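Local coordinates for protein NAD-dependent aldehyde dehydrogenase (Burkholderia multivorans, PDB 5UJU) that probably oxidises aldehydes to carboxylic acids with NAD+ as electron acceptor, L-glutamate gamma-semialdehyde possibly being among its substrates, at residues K59-K64 and L247-R252; I90-S95 and V268-T273; A99-A104 and Q282-R287; F226-L229 and T234-V237. All coordinates share one frame; numbering follows the deposited sequence. Where two conformers were deposited one is given.

From the N terminus, the chain first supplies one half each of contacts 1, 2 and 3: the turn at 59-64, short strand 92-93 within 90-95 and the start of helix 97-132. Contact 4 then opens and closes at once, joining helix 217-230 to strand 234-238, and is nested inside the other three loops. Residues 247-252, 268-273 and 282-287 close contacts 1, 2 and 3 in the order they were opened, so these loops all cross. Together they pack N-terminal elements against crossover helix 245-260, strand 268-270 and helix 278-285 of the Rossmann-like core. Strands 234-238 and 268-270 join contacts 4 and 2 within one sheet.

Contact 1 (K59-K64 and L247-R252); sequences KSHLGK and LAITVR
One carboxylate oxygen, OE2 of Glu-136, is shared by His-61 and Arg-252: it is hydrogen-bonded to NE2 of the imidazole and forms a salt bridge with NH1 of the guanidinium. The two side chains therefore meet as neighbours around a common anion. His-61 CE1 lies 3.6 Å from Arg-252 NH1, each group presenting its edge to the other, with the two planes only 26° apart. The arginine runs extended from the helix and then bends at its third torsion (chi3 76°), a kink that brings NH1 round to the histidine. Arg-252 was modelled in two conformations, which makes the detail of this arm less certain than that of the ring. Beside this pair, Ile-249 crosses the histidine at about a right angle, its CG1 4.0 Å from His-61 NE2 in an oblique approach. The shared oxygen would be expected to hold both basic groups in place and to stabilise positive charge beside it. His-61 also begins a type II beta turn ending at Lys-64, with Gly-63 in the positive-phi position. The ring projects from this turn toward helix 245-260. That helix connects the parallel strands 234-238 and 268-270; a crossover helix of this kind, flanking a parallel sheet, is characteristic of the Rossmann-like NAD-binding domain of aldehyde dehydrogenases.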
loop_
_atom_site.group_PDB
_atom_site.type_symbol
_atom_site.label_atom_id
_atom_site.label_comp_id
_atom_site.label_asym_id
_atom_site.label_seq_id
_atom_site.Cartn_x
_atom_site.Cartn_y
_atom_site.Cartn_z
ATOM N N LYS A 59 -7.801 26.098 30.532
ATOM C CA LYS A 59 -8.799 26.224 31.597
ATOM C C LYS A 59 -10.168 26.613 31.063
ATOM O O LYS A 59 -11.188 26.282 31.679
ATOM C CB LYS A 59 -8.362 27.247 32.645
ATOM C CG LYS A 59 -7.295 26.758 33.612
ATOM C CD LYS A 59 -6.653 27.947 34.320
ATOM C CE LYS A 59 -5.651 27.525 35.398
ATOM N NZ LYS A 59 -5.097 28.725 36.114
ATOM N N SER A 60 -10.219 27.332 29.940
ATOM C CA SER A 60 -11.514 27.726 29.392
ATOM C C SER A 60 -12.341 26.524 28.944
ATOM O O SER A 60 -13.565 26.634 28.870
ATOM C CB SER A 60 -11.325 28.701 28.228
ATOM O OG SER A 60 -11.069 28.009 27.017
ATOM N N HIS A 61 -11.713 25.374 28.667
ATOM C CA HIS A 61 -12.488 24.205 28.269
ATOM C C HIS A 61 -13.114 23.485 29.453
ATOM O O HIS A 61 -14.025 22.671 29.255
ATOM C CB HIS A 61 -11.619 23.208 27.495
ATOM C CG HIS A 61 -10.923 23.805 26.316
ATOM N ND1 HIS A 61 -11.596 24.426 25.285
ATOM C CD2 HIS A 61 -9.609 23.882 26.007
ATOM C CE1 HIS A 61 -10.725 24.860 24.391
ATOM N NE2 HIS A 61 -9.510 24.537 24.805
ATOM N N LEU A 62 -12.637 23.745 30.669
ATOM C CA LEU A 62 -13.074 22.977 31.822
ATOM C C LEU A 62 -14.472 23.412 32.242
ATOM O O LEU A 62 -14.798 24.602 32.228
ATOM C CB LEU A 62 -12.095 23.177 32.980
ATOM C CG LEU A 62 -10.627 22.903 32.637
ATOM C CD1 LEU A 62 -9.762 22.961 33.882
ATOM C CD2 LEU A 62 -10.445 21.569 31.922
ATOM N N GLY A 63 -15.300 22.439 32.619
ATOM C CA GLY A 63 -16.646 22.759 33.070
ATOM C C GLY A 63 -17.596 23.291 32.017
ATOM O O GLY A 63 -18.551 23.992 32.360
ATOM N N LYS A 64 -17.365 22.999 30.741
ATOM C CA LYS A 64 -18.279 23.481 29.715
ATOM C C LYS A 64 -18.282 22.512 28.541
ATOM O O LYS A 64 -17.410 21.648 28.410
ATOM C CB LYS A 64 -17.929 24.907 29.280
ATOM C CG LYS A 64 -16.846 25.026 28.239
ATOM C CD LYS A 64 -16.675 26.495 27.856
ATOM C CE LYS A 64 -16.750 26.703 26.360
ATOM N NZ LYS A 64 -16.583 28.145 26.016
ATOM N N LEU A 247 -7.341 16.141 20.579
ATOM C CA LEU A 247 -7.815 16.028 19.209
ATOM C C LEU A 247 -9.030 16.909 18.941
ATOM O O LEU A 247 -9.244 17.307 17.797
ATOM C CB LEU A 247 -8.133 14.576 18.877
ATOM C CG LEU A 247 -6.833 13.764 18.748
ATOM C CD1 LEU A 247 -7.141 12.279 18.767
ATOM C CD2 LEU A 247 -6.061 14.157 17.473
ATOM N N ALA A 248 -9.824 17.230 19.967
ATOM C CA ALA A 248 -10.923 18.182 19.777
ATOM C C ALA A 248 -10.388 19.563 19.422
ATOM O O ALA A 248 -10.894 20.217 18.499
ATOM C CB ALA A 248 -11.784 18.259 21.035
ATOM N N ILE A 249 -9.356 20.016 20.143
ATOM C CA ILE A 249 -8.676 21.262 19.795
ATOM C C ILE A 249 -8.148 21.190 18.368
ATOM O O ILE A 249 -8.289 22.142 17.591
ATOM C CB ILE A 249 -7.538 21.550 20.795
ATOM C CG1 ILE A 249 -8.080 21.803 22.198
ATOM C CG2 ILE A 249 -6.680 22.719 20.330
ATOM C CD1 ILE A 249 -6.978 21.786 23.256
ATOM N N THR A 250 -7.535 20.051 18.006
ATOM C CA THR A 250 -6.992 19.867 16.662
ATOM C C THR A 250 -8.087 19.973 15.597
ATOM O O THR A 250 -7.928 20.663 14.579
ATOM C CB THR A 250 -6.290 18.506 16.566
ATOM O OG1 THR A 250 -5.218 18.426 17.529
ATOM C CG2 THR A 250 -5.704 18.335 15.183
ATOM N N VAL A 251 -9.195 19.266 15.801
ATOM C CA VAL A 251 -10.294 19.325 14.845
ATOM C C VAL A 251 -10.830 20.751 14.725
ATOM O O VAL A 251 -11.094 21.231 13.618
ATOM C CB VAL A 251 -11.401 18.334 15.239
ATOM C CG1 VAL A 251 -12.649 18.605 14.395
ATOM C CG2 VAL A 251 -10.911 16.888 15.044
ATOM N N ARG A 252 -10.987 21.450 15.854
ATOM C CA ARG A 252 -11.464 22.834 15.823
ATOM C C ARG A 252 -10.586 23.699 14.922
ATOM O O ARG A 252 -11.085 24.465 14.089
ATOM C CB ARG A 252 -11.499 23.402 17.249
ATOM C CG ARG A 252 -11.984 24.866 17.375
ATOM C CD ARG A 252 -11.513 25.508 18.707
ATOM N NE ARG A 252 -10.093 25.875 18.699
ATOM C CZ ARG A 252 -9.303 25.882 19.775
ATOM N NH1 ARG A 252 -9.776 25.543 20.968
ATOM N NH2 ARG A 252 -8.030 26.235 19.658
#

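Contact 2 (I90-S95 and V268-T273); sequences IRYPKS and VTLLAT
Tyr-92 and Ala-272 face each other across the contact, the CA-CB bond of each directed at the other segment. Tyr-92 CB and Ala-272 CB come to 3.6 Å, and the methyl group continues obliquely along the base of the ring, 3.9 Å from Tyr-92 CG. Further out, Leu-270 slants past the same ring and brings its CD2 to 4.2 Å from Tyr-92 CD1. With CG of the tyrosine beside its own backbone N (chi1 -52°), the ring runs on beyond the alanine, and its hydroxyl ends in a hydrogen bond to Glu-80. Strand 268-270 neighbours 234-238 in the parallel sheet of the Rossmann-like domain, whereas strand 92-93 pairs with 76-77; the contact thus lays a small two-stranded antiparallel sheet beside the larger one without merging the two. Ordered waters bridge the two backbones. Water 2 lies 2.6 Å from Leu-270 O and 2.8 Å from Pro-93 O. Water 1 accepts a hydrogen bond from Ser-95 N at 3.0 Å and lies 2.7 Å from Ala-272 O; both waters have more acceptors near them than protons to give. At the far end Leu-271 reaches over with its isobutyl group, whose CD1 approaches Ser-95 O to 3.3 Å, while Ser-95 OG turns elsewhere, to the carbonyl of Pro-71.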
loop_
_atom_site.group_PDB
_atom_site.type_symbol
_atom_site.label_atom_id
_atom_site.label_comp_id
_atom_site.label_asym_id
_atom_site.label_seq_id
_atom_site.Cartn_x
_atom_site.Cartn_y
_atom_site.Cartn_z
ATOM N N ILE A 90 -15.209 18.178 31.163
ATOM C CA ILE A 90 -15.348 18.600 29.774
ATOM C C ILE A 90 -16.409 17.743 29.106
ATOM O O ILE A 90 -16.459 16.528 29.326
ATOM C CB ILE A 90 -14.019 18.479 29.020
ATOM C CG1 ILE A 90 -12.907 19.262 29.724
ATOM C CG2 ILE A 90 -14.207 18.931 27.585
ATOM C CD1 ILE A 90 -11.540 18.826 29.267
ATOM N N ARG A 91 -17.271 18.368 28.299
ATOM C CA ARG A 91 -18.228 17.633 27.484
ATOM C C ARG A 91 -18.077 18.053 26.028
ATOM O O ARG A 91 -17.581 19.141 25.720
ATOM C CB ARG A 91 -19.668 17.854 27.972
ATOM C CG ARG A 91 -19.879 17.465 29.436
ATOM C CD ARG A 91 -19.879 15.945 29.653
ATOM N NE ARG A 91 -21.167 15.387 29.242
ATOM C CZ ARG A 91 -21.546 14.120 29.408
ATOM N NH1 ARG A 91 -20.738 13.231 29.989
ATOM N NH2 ARG A 91 -22.749 13.745 28.996
ATOM N N TYR A 92 -18.492 17.165 25.131
ATOM C CA TYR A 92 -18.454 17.385 23.692
ATOM C C TYR A 92 -19.826 17.126 23.088
ATOM O O TYR A 92 -20.592 16.309 23.612
ATOM C CB TYR A 92 -17.411 16.466 23.035
ATOM C CG TYR A 92 -16.069 16.573 23.713
ATOM C CD1 TYR A 92 -15.152 17.530 23.309
ATOM C CD2 TYR A 92 -15.726 15.723 24.769
ATOM C CE1 TYR A 92 -13.928 17.654 23.938
ATOM C CE2 TYR A 92 -14.505 15.843 25.416
ATOM C CZ TYR A 92 -13.609 16.799 24.988
ATOM O OH TYR A 92 -12.391 16.918 25.611
ATOM N N PRO A 93 -20.172 17.807 21.994
ATOM C CA PRO A 93 -21.463 17.525 21.348
ATOM C C PRO A 93 -21.484 16.105 20.814
ATOM O O PRO A 93 -20.568 15.677 20.110
ATOM C CB PRO A 93 -21.538 18.567 20.222
ATOM C CG PRO A 93 -20.115 18.937 19.933
ATOM C CD PRO A 93 -19.381 18.810 21.259
ATOM N N LYS A 94 -22.534 15.365 21.160
ATOM C CA LYS A 94 -22.645 13.970 20.742
ATOM C C LYS A 94 -23.250 13.879 19.336
ATOM O O LYS A 94 -24.350 14.391 19.090
ATOM C CB LYS A 94 -23.489 13.196 21.746
ATOM C CG LYS A 94 -23.587 11.702 21.468
ATOM C CD LYS A 94 -24.465 11.030 22.512
ATOM C CE LYS A 94 -24.896 9.630 22.083
ATOM N NZ LYS A 94 -23.969 8.571 22.534
ATOM N N SER A 95 -22.525 13.253 18.410
ATOM C CA SER A 95 -22.998 13.020 17.052
ATOM C C SER A 95 -23.028 11.527 16.771
ATOM O O SER A 95 -22.326 10.742 17.408
ATOM C CB SER A 95 -22.112 13.704 16.005
ATOM O OG SER A 95 -21.934 15.070 16.305
ATOM N N VAL A 268 -13.516 17.693 8.218
ATOM C CA VAL A 268 -13.002 17.071 9.445
ATOM C C VAL A 268 -14.049 17.193 10.547
ATOM O O VAL A 268 -14.483 18.306 10.874
ATOM C CB VAL A 268 -11.677 17.703 9.900
ATOM C CG1 VAL A 268 -11.213 17.071 11.212
ATOM C CG2 VAL A 268 -10.623 17.542 8.819
ATOM N N THR A 269 -14.438 16.055 11.137
ATOM C CA THR A 269 -15.396 16.035 12.239
ATOM C C THR A 269 -14.831 15.247 13.416
ATOM O O THR A 269 -13.865 14.488 13.283
ATOM C CB THR A 269 -16.749 15.432 11.827
ATOM O OG1 THR A 269 -16.550 14.144 11.238
ATOM C CG2 THR A 269 -17.465 16.351 10.823
ATOM N N LEU A 270 -15.454 15.430 14.577
ATOM C CA LEU A 270 -14.996 14.828 15.824
ATOM C C LEU A 270 -16.095 13.933 16.373
ATOM O O LEU A 270 -17.194 14.410 16.666
ATOM C CB LEU A 270 -14.644 15.905 16.854
ATOM C CG LEU A 270 -14.172 15.320 18.183
ATOM C CD1 LEU A 270 -12.674 14.978 18.091
ATOM C CD2 LEU A 270 -14.478 16.255 19.367
ATOM N N LEU A 271 -15.799 12.652 16.532
ATOM C CA LEU A 271 -16.752 11.705 17.100
ATOM C C LEU A 271 -16.271 11.385 18.521
ATOM O O LEU A 271 -15.518 10.430 18.741
ATOM C CB LEU A 271 -16.865 10.447 16.224
ATOM C CG LEU A 271 -17.821 9.342 16.724
ATOM C CD1 LEU A 271 -19.221 9.872 16.782
ATOM C CD2 LEU A 271 -17.772 8.088 15.857
ATOM N N ALA A 272 -16.694 12.200 19.482
ATOM C CA ALA A 272 -16.378 11.947 20.879
ATOM C C ALA A 272 -17.294 10.858 21.407
ATOM O O ALA A 272 -18.456 10.763 21.000
ATOM C CB ALA A 272 -16.539 13.215 21.711
ATOM N N THR A 273 -16.765 10.021 22.300
ATOM C CA THR A 273 -17.525 8.898 22.826
ATOM C C THR A 273 -17.290 8.756 24.326
ATOM O O THR A 273 -16.359 9.333 24.905
ATOM C CB THR A 273 -17.153 7.582 22.118
ATOM O OG1 THR A 273 -15.763 7.296 22.332
ATOM C CG2 THR A 273 -17.388 7.688 20.628
HETATM O O HOH W 1 -19.797 12.517 19.374
HETATM O O HOH W 2 -18.061 15.091 19.053
HETATM O O HOH W 3 -20.758 9.157 21.286
#

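Contact 3 (A99-A104 and Q282-R287); sequences ALIAAA and QDLALR
Ile-101 meets Arg-287 with the end of its longer branch, and this methyl carries the tight part of the contact. Its CD1 sits over the centre of one guanidinium face, 3.6 Å from Arg-287 CZ, and the same atom is 3.7 Å from Arg-287 CG. A single methyl can touch both the plane and the base of the arginine because that chain doubles back: its second and third torsions are both bent (chi2 -75°, chi3 -66°), wrapping it round the isoleucine tip. The shorter branch adds a glancing approach, Ile-101 CG2 to Arg-287 NH2 at 3.9 Å. On the inner side Leu-284 completes the grip, its CD1 3.8 Å from Ile-101 CD1, and both of these residues are buried. Behind them lies strand 234-238, where Ile-236 packs against Ile-101, so the start of helix 97-132 and the end of helix 278-285 come together over the face of the Rossmann-like sheet that bears Ile-236, the face turned away from helix 217-230. The outer side is looser: Arg-287 is partly exposed, in contrast to the buried Ile-101 and Leu-284. Its NE forms a salt bridge to Glu-289, and NH1 a long, weak ion pair with Asp-98. With Glu-289 bound through NE and one flat face laid on a methyl, the guanidinium can seal an apolar contact while keeping its ionic partner.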
loop_
_atom_site.group_PDB
_atom_site.type_symbol
_atom_site.label_atom_id
_atom_site.label_comp_id
_atom_site.label_asym_id
_atom_site.label_seq_id
_atom_site.Cartn_x
_atom_site.Cartn_y
_atom_site.Cartn_z
ATOM N N ALA A 99 -24.634 10.483 11.121
ATOM C CA ALA A 99 -24.654 11.910 10.807
ATOM C C ALA A 99 -23.290 12.398 10.326
ATOM O O ALA A 99 -23.207 13.212 9.402
ATOM C CB ALA A 99 -25.107 12.710 12.026
ATOM N N LEU A 100 -22.204 11.914 10.936
ATOM C CA LEU A 100 -20.892 12.420 10.544
ATOM C C LEU A 100 -20.465 11.845 9.204
ATOM O O LEU A 100 -19.806 12.525 8.415
ATOM C CB LEU A 100 -19.851 12.118 11.623
ATOM C CG LEU A 100 -20.050 12.781 12.983
ATOM C CD1 LEU A 100 -18.834 12.468 13.876
ATOM C CD2 LEU A 100 -20.233 14.292 12.861
ATOM N N ILE A 101 -20.820 10.591 8.925
ATOM C CA ILE A 101 -20.553 10.047 7.597
ATOM C C ILE A 101 -21.295 10.852 6.527
ATOM O O ILE A 101 -20.735 11.156 5.462
ATOM C CB ILE A 101 -20.928 8.558 7.543
ATOM C CG1 ILE A 101 -19.874 7.715 8.275
ATOM C CG2 ILE A 101 -21.110 8.100 6.093
ATOM C CD1 ILE A 101 -20.256 6.265 8.399
ATOM N N ALA A 102 -22.556 11.213 6.785
ATOM C CA ALA A 102 -23.287 12.028 5.796
ATOM C C ALA A 102 -22.644 13.403 5.635
ATOM O O ALA A 102 -22.511 13.911 4.513
ATOM C CB ALA A 102 -24.762 12.174 6.179
ATOM N N ALA A 103 -22.233 14.021 6.745
ATOM C CA ALA A 103 -21.635 15.353 6.651
ATOM C C ALA A 103 -20.300 15.316 5.904
ATOM O O ALA A 103 -20.001 16.214 5.104
ATOM C CB ALA A 103 -21.479 15.961 8.044
ATOM N N ALA A 104 -19.489 14.282 6.138
ATOM C CA ALA A 104 -18.255 14.138 5.376
ATOM C C ALA A 104 -18.564 13.954 3.897
ATOM O O ALA A 104 -17.922 14.567 3.033
ATOM C CB ALA A 104 -17.437 12.954 5.916
ATOM N N GLN A 282 -16.684 -0.773 15.993
ATOM C CA GLN A 282 -16.777 -1.862 15.023
ATOM C C GLN A 282 -17.783 -1.539 13.923
ATOM O O GLN A 282 -17.503 -1.733 12.731
ATOM C CB GLN A 282 -17.183 -3.162 15.710
ATOM C CG GLN A 282 -16.109 -3.864 16.473
ATOM C CD GLN A 282 -16.640 -5.152 17.053
ATOM O OE1 GLN A 282 -17.728 -5.611 16.681
ATOM N NE2 GLN A 282 -15.873 -5.756 17.944
ATOM N N ASP A 283 -18.971 -1.064 14.311
ATOM C CA ASP A 283 -19.996 -0.730 13.325
ATOM C C ASP A 283 -19.513 0.367 12.396
ATOM O O ASP A 283 -19.702 0.285 11.180
ATOM C CB ASP A 283 -21.288 -0.301 14.019
ATOM C CG ASP A 283 -21.989 -1.452 14.708
ATOM O OD1 ASP A 283 -21.582 -2.618 14.483
ATOM O OD2 ASP A 283 -22.945 -1.186 15.472
ATOM N N LEU A 284 -18.877 1.398 12.958
ATOM C CA LEU A 284 -18.332 2.477 12.142
ATOM C C LEU A 284 -17.227 1.975 11.213
ATOM O O LEU A 284 -17.208 2.305 10.021
ATOM C CB LEU A 284 -17.806 3.588 13.058
ATOM C CG LEU A 284 -17.124 4.772 12.387
ATOM C CD1 LEU A 284 -18.065 5.399 11.340
ATOM C CD2 LEU A 284 -16.737 5.793 13.432
ATOM N N ALA A 285 -16.313 1.150 11.736
ATOM C CA ALA A 285 -15.189 0.682 10.936
ATOM C C ALA A 285 -15.630 -0.161 9.751
ATOM O O ALA A 285 -14.891 -0.242 8.762
ATOM C CB ALA A 285 -14.219 -0.122 11.805
ATOM N N LEU A 286 -16.814 -0.778 9.816
ATOM C CA LEU A 286 -17.311 -1.612 8.733
ATOM C C LEU A 286 -18.194 -0.852 7.732
ATOM O O LEU A 286 -18.642 -1.455 6.750
ATOM C CB LEU A 286 -18.108 -2.796 9.308
ATOM C CG LEU A 286 -17.343 -3.782 10.211
ATOM C CD1 LEU A 286 -18.143 -5.041 10.483
ATOM C CD2 LEU A 286 -16.015 -4.144 9.584
ATOM N N ARG A 287 -18.450 0.445 7.929
ATOM C CA ARG A 287 -19.333 1.159 6.990
ATOM C C ARG A 287 -18.690 1.243 5.609
ATOM O O ARG A 287 -17.486 1.491 5.499
ATOM C CB ARG A 287 -19.657 2.574 7.480
ATOM C CG ARG A 287 -20.610 2.626 8.655
ATOM C CD ARG A 287 -22.027 2.327 8.177
ATOM N NE ARG A 287 -22.534 3.386 7.287
ATOM C CZ ARG A 287 -23.270 4.423 7.695
ATOM N NH1 ARG A 287 -23.581 4.548 8.979
ATOM N NH2 ARG A 287 -23.696 5.339 6.822
#

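Contact 4 (F226-L229 and T234-V237); sequences FADL and TVIV
A beta-alpha-beta unit, built from strand 191-211, helix 217-230 and strand 234-238, brings Asp-228 and Leu-229 down onto Val-235, and its closing half shows how few residues are needed to seat a helix on the strand that follows it. The chain leaves the helix, turns within a handful of residues and enters the parallel sheet of the Rossmann-like domain. Nearly all of the contact converges on one methyl group. Val-235 CG2 lies 3.5 Å from Asp-228 CB, and the CA-CB bonds of both residues are directed across the gap. The same methyl is 4.1 Å from Leu-229 CD2, with the leucine crossing the valine at about a right angle, so that the CG2 methyl sits between the two helix side chains. The valine's first torsion (chi1 -172°) sets CG1 anti to the backbone N and turns CG2 to the side from which the leucine comes. The aspartate passes obliquely, and its OD2 lies 4.1 Å from Val-235 CG2 and about as far from CG1. Leu-229 also touches Val-268 of the adjoining strand, spreading the helix over two strands. The connection is tied to the helix end, where the carbonyl oxygen of Asp-228 is hydrogen-bonded to the side chains of Thr-231 and Asn-233. Asp-228 is a buried residue, and its OD1 forms a salt bridge with Arg-553, just before strand 554-562. This residue thus works two ways: its methylene packs as a hydrocarbon on the valine, while the arginine probably stabilises its negative charge in the interior.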
loop_
_atom_site.group_PDB
_atom_site.type_symbol
_atom_site.label_atom_id
_atom_site.label_comp_id
_atom_site.label_asym_id
_atom_site.label_seq_id
_atom_site.Cartn_x
_atom_site.Cartn_y
_atom_site.Cartn_z
ATOM N N PHE A 226 -3.348 13.708 8.843
ATOM C CA PHE A 226 -2.807 14.602 7.834
ATOM C C PHE A 226 -2.404 13.878 6.555
ATOM O O PHE A 226 -2.438 14.488 5.485
ATOM C CB PHE A 226 -1.644 15.394 8.439
ATOM C CG PHE A 226 -2.115 16.457 9.378
ATOM C CD1 PHE A 226 -2.565 17.676 8.884
ATOM C CD2 PHE A 226 -2.218 16.209 10.738
ATOM C CE1 PHE A 226 -3.051 18.653 9.737
ATOM C CE2 PHE A 226 -2.706 17.185 11.598
ATOM C CZ PHE A 226 -3.125 18.412 11.091
ATOM N N ALA A 227 -2.041 12.590 6.624
ATOM C CA ALA A 227 -1.939 11.814 5.389
ATOM C C ALA A 227 -3.287 11.757 4.667
ATOM O O ALA A 227 -3.345 11.801 3.429
ATOM C CB ALA A 227 -1.442 10.401 5.691
ATOM N N ASP A 228 -4.372 11.590 5.430
ATOM C CA ASP A 228 -5.713 11.592 4.856
ATOM C C ASP A 228 -6.007 12.937 4.196
ATOM O O ASP A 228 -6.396 12.992 3.027
ATOM C CB ASP A 228 -6.751 11.290 5.941
ATOM C CG ASP A 228 -6.894 9.800 6.269
ATOM O OD1 ASP A 228 -6.346 8.954 5.540
ATOM O OD2 ASP A 228 -7.584 9.480 7.275
ATOM N N LEU A 229 -5.803 14.034 4.937
ATOM C CA LEU A 229 -6.151 15.364 4.434
ATOM C C LEU A 229 -5.297 15.752 3.237
ATOM O O LEU A 229 -5.814 16.273 2.245
ATOM C CB LEU A 229 -5.998 16.407 5.545
ATOM C CG LEU A 229 -7.093 16.475 6.599
ATOM C CD1 LEU A 229 -6.685 17.490 7.675
ATOM C CD2 LEU A 229 -8.434 16.858 5.933
ATOM N N THR A 234 -11.770 13.130 3.275
ATOM C CA THR A 234 -12.400 13.665 4.473
ATOM C C THR A 234 -12.081 12.728 5.641
ATOM O O THR A 234 -11.733 11.565 5.440
ATOM C CB THR A 234 -13.914 13.800 4.286
ATOM O OG1 THR A 234 -14.450 12.551 3.833
ATOM C CG2 THR A 234 -14.263 14.911 3.257
ATOM N N VAL A 235 -12.181 13.246 6.870
ATOM C CA VAL A 235 -11.703 12.521 8.050
ATOM C C VAL A 235 -12.716 12.620 9.185
ATOM O O VAL A 235 -13.165 13.717 9.528
ATOM C CB VAL A 235 -10.339 13.060 8.528
ATOM C CG1 VAL A 235 -9.773 12.175 9.614
ATOM C CG2 VAL A 235 -9.365 13.166 7.365
ATOM N N ILE A 236 -13.027 11.486 9.805
ATOM C CA ILE A 236 -13.733 11.440 11.084
ATOM C C ILE A 236 -12.701 11.058 12.136
ATOM O O ILE A 236 -12.044 10.010 12.019
ATOM C CB ILE A 236 -14.903 10.438 11.070
ATOM C CG1 ILE A 236 -15.970 10.839 10.027
ATOM C CG2 ILE A 236 -15.518 10.313 12.455
ATOM C CD1 ILE A 236 -17.000 9.751 9.751
ATOM N N VAL A 237 -12.507 11.929 13.123
ATOM C CA VAL A 237 -11.531 11.702 14.187
ATOM C C VAL A 237 -12.276 11.171 15.401
ATOM O O VAL A 237 -13.138 11.865 15.959
ATOM C CB VAL A 237 -10.757 12.983 14.528
ATOM C CG1 VAL A 237 -9.757 12.720 15.644
ATOM C CG2 VAL A 237 -10.053 13.534 13.288
#